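Local coordinates for protein sortase B (Clostridium perfringens, PDB 5YFK) that probably acts as a cysteine transpeptidase of the sortase B class, cleaving the sorting signal of surface proteins and joining them to the cell wall, at residues 125-129 with 152-157. The protein carries 1 engineered substitution. Numbering follows the deposited sequence.
Sequences KHFKN and IFSVYQ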
loop_
_atom_site.group_PDB
_atom_site.type_symbol
_atom_site.label_atom_id
_atom_site.label_comp_id
_atom_site.label_asym_id
_atom_site.label_seq_id
_atom_site.Cartn_x
_atom_site.Cartn_y
_atom_site.Cartn_z
ATOM N N LYS A 125 -11.623 1.332 -0.898
ATOM C CA LYS A 125 -12.784 1.970 -1.523
ATOM C C LYS A 125 -13.509 2.921 -0.542
ATOM O O LYS A 125 -14.097 3.937 -0.961
ATOM C CB LYS A 125 -13.721 0.872 -2.029
ATOM C CG LYS A 125 -14.557 0.195 -0.948
ATOM C CD LYS A 125 -15.343 -0.974 -1.518
ATOM C CE LYS A 125 -16.310 -1.554 -0.494
ATOM N NZ LYS A 125 -17.596 -0.812 -0.506
ATOM N N HIS A 126 -13.177 2.797 0.737
ATOM C CA HIS A 126 -13.865 3.614 1.750
ATOM C C HIS A 126 -13.371 5.036 1.629
ATOM O O HIS A 126 -14.055 5.977 2.013
ATOM C CB HIS A 126 -13.584 3.100 3.150
ATOM C CG HIS A 126 -14.272 1.817 3.490
ATOM N ND1 HIS A 126 -14.100 1.193 4.706
ATOM C CD2 HIS A 126 -15.226 1.107 2.838
ATOM C CE1 HIS A 126 -14.838 0.094 4.744
ATOM N NE2 HIS A 126 -15.565 0.043 3.643
ATOM N N PHE A 127 -12.169 5.208 1.090
ATOM C CA PHE A 127 -11.586 6.536 0.980
ATOM C C PHE A 127 -12.286 7.411 -0.051
ATOM O O PHE A 127 -12.120 8.636 -0.039
ATOM C CB PHE A 127 -10.089 6.417 0.703
ATOM C CG PHE A 127 -9.306 6.024 1.908
ATOM C CD1 PHE A 127 -9.093 6.943 2.924
ATOM C CD2 PHE A 127 -8.929 4.703 2.110
ATOM C CE1 PHE A 127 -8.465 6.580 4.098
ATOM C CE2 PHE A 127 -8.279 4.330 3.279
ATOM C CZ PHE A 127 -8.004 5.278 4.254
ATOM N N LYS A 128 -13.188 6.821 -0.841
ATOM C CA LYS A 128 -13.987 7.622 -1.797
ATOM C C LYS A 128 -15.131 8.395 -1.138
ATOM O O LYS A 128 -15.727 9.306 -1.751
ATOM C CB LYS A 128 -14.552 6.730 -2.893
ATOM C CG LYS A 128 -13.501 6.222 -3.876
ATOM C CD LYS A 128 -13.956 4.933 -4.561
ATOM C CE LYS A 128 -15.237 5.112 -5.336
ATOM N NZ LYS A 128 -15.728 3.808 -5.839
ATOM N N ASN A 129 -15.359 8.089 0.132
ATOM C CA ASN A 129 -16.337 8.800 0.970
ATOM C C ASN A 129 -15.659 9.920 1.750
ATOM O O ASN A 129 -14.634 9.692 2.394
ATOM C CB ASN A 129 -17.005 7.796 1.928
ATOM C CG ASN A 129 -17.881 8.481 2.980
ATOM O OD1 ASN A 129 -17.386 9.094 3.923
ATOM N ND2 ASN A 129 -19.186 8.359 2.823
ATOM N N ILE A 152 -2.478 10.482 3.869
ATOM C CA ILE A 152 -3.218 10.380 2.605
ATOM C C ILE A 152 -3.635 11.759 2.172
ATOM O O ILE A 152 -4.236 12.499 2.970
ATOM C CB ILE A 152 -4.488 9.529 2.780
ATOM C CG1 ILE A 152 -4.081 8.077 3.027
ATOM C CG2 ILE A 152 -5.370 9.645 1.540
ATOM C CD1 ILE A 152 -5.200 7.198 3.534
ATOM N N PHE A 153 -3.317 12.099 0.931
ATOM C CA PHE A 153 -3.658 13.421 0.370
ATOM C C PHE A 153 -4.486 13.312 -0.924
ATOM O O PHE A 153 -4.982 14.313 -1.448
ATOM C CB PHE A 153 -2.395 14.284 0.182
ATOM C CG PHE A 153 -1.451 13.791 -0.871
ATOM C CD1 PHE A 153 -1.646 14.116 -2.199
ATOM C CD2 PHE A 153 -0.469 12.843 -0.549
ATOM C CE1 PHE A 153 -0.854 13.564 -3.188
ATOM C CE2 PHE A 153 0.405 12.384 -1.514
ATOM C CZ PHE A 153 0.250 12.796 -2.835
ATOM N N SER A 154 -4.500 12.128 -1.518
ATOM C CA SER A 154 -5.236 11.941 -2.788
ATOM C C SER A 154 -6.008 10.639 -2.777
ATOM O O SER A 154 -5.466 9.600 -2.430
ATOM C CB SER A 154 -4.292 11.955 -3.981
ATOM O OG SER A 154 -5.028 11.793 -5.194
ATOM N N VAL A 155 -7.237 10.666 -3.283
ATOM C CA VAL A 155 -7.977 9.453 -3.572
ATOM C C VAL A 155 -8.715 9.644 -4.903
ATOM O O VAL A 155 -9.203 10.729 -5.198
ATOM C CB VAL A 155 -9.029 9.098 -2.479
ATOM C CG1 VAL A 155 -10.029 10.244 -2.279
ATOM C CG2 VAL A 155 -9.776 7.835 -2.853
ATOM N N TYR A 156 -8.604 8.658 -5.776
ATOM C CA TYR A 156 -9.274 8.708 -7.076
ATOM C C TYR A 156 -9.519 7.342 -7.691
ATOM O O TYR A 156 -8.927 6.337 -7.281
ATOM C CB TYR A 156 -8.519 9.640 -8.054
ATOM C CG TYR A 156 -7.110 9.218 -8.413
ATOM C CD1 TYR A 156 -6.018 9.608 -7.625
ATOM C CD2 TYR A 156 -6.863 8.414 -9.523
ATOM C CE1 TYR A 156 -4.735 9.220 -7.937
ATOM C CE2 TYR A 156 -5.570 8.099 -9.905
ATOM C CZ TYR A 156 -4.520 8.440 -9.075
ATOM O OH TYR A 156 -3.240 8.064 -9.398
ATOM N N GLN A 157 -10.331 7.302 -8.747
ATOM C CA GLN A 157 -10.415 6.075 -9.512
ATOM C C GLN A 157 -10.414 6.393 -10.987
ATOM O O GLN A 157 -10.798 7.495 -11.414
ATOM C CB GLN A 157 -11.622 5.212 -9.115
ATOM C CG GLN A 157 -12.960 5.912 -9.097
ATOM C CD GLN A 157 -14.111 4.995 -8.665
ATOM O OE1 GLN A 157 -13.911 3.950 -8.040
ATOM N NE2 GLN A 157 -15.291 5.315 -9.129
#
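In the sortase beta-barrel fold, the end of the 3-10 segment at 125-128, just before helix 130-135, leans on strand 146-159, with Phe127 reaching Ile152 and Val155 and Lys128 reaching Gln157. The apolar half is buried. Methyl CD1 of Ile152 meets the far end of the Phe127 ring obliquely, 3.4 Å from CE1 and 3.5 Å from CZ, and the two side chains cross at about a right angle. Val155 packs nearer the backbone of Phe127: its CG2 lies 3.8 Å from Phe127 CB, while CG1 sits 3.5 Å from the Phe127 carbonyl O. Phe132, at the start of the following helix, meets the Phe127 ring edge-to-face, and Phe133 of the same helix touches both Ile152 and Val155.

Two residues further along the strand from Val155, the contact turns polar and nears the predicted active site, with the Gln157 side chain about 6 Å from that of Arg217, a predicted transition-state stabiliser. The Lys128 chain passes Val155 CG2 at CG, 4.2 Å away, then bends at chi3 (60°) to bring its amine to the amide of Gln157. Asp212 ties this pair together: its OD2 forms a salt bridge with Lys128 NZ and accepts a hydrogen bond from Gln157 NE2. Lys128 NZ also donates to Gln157 OE1 at 2.9 Å, arriving from above the carbonyl plane, 43° out of it.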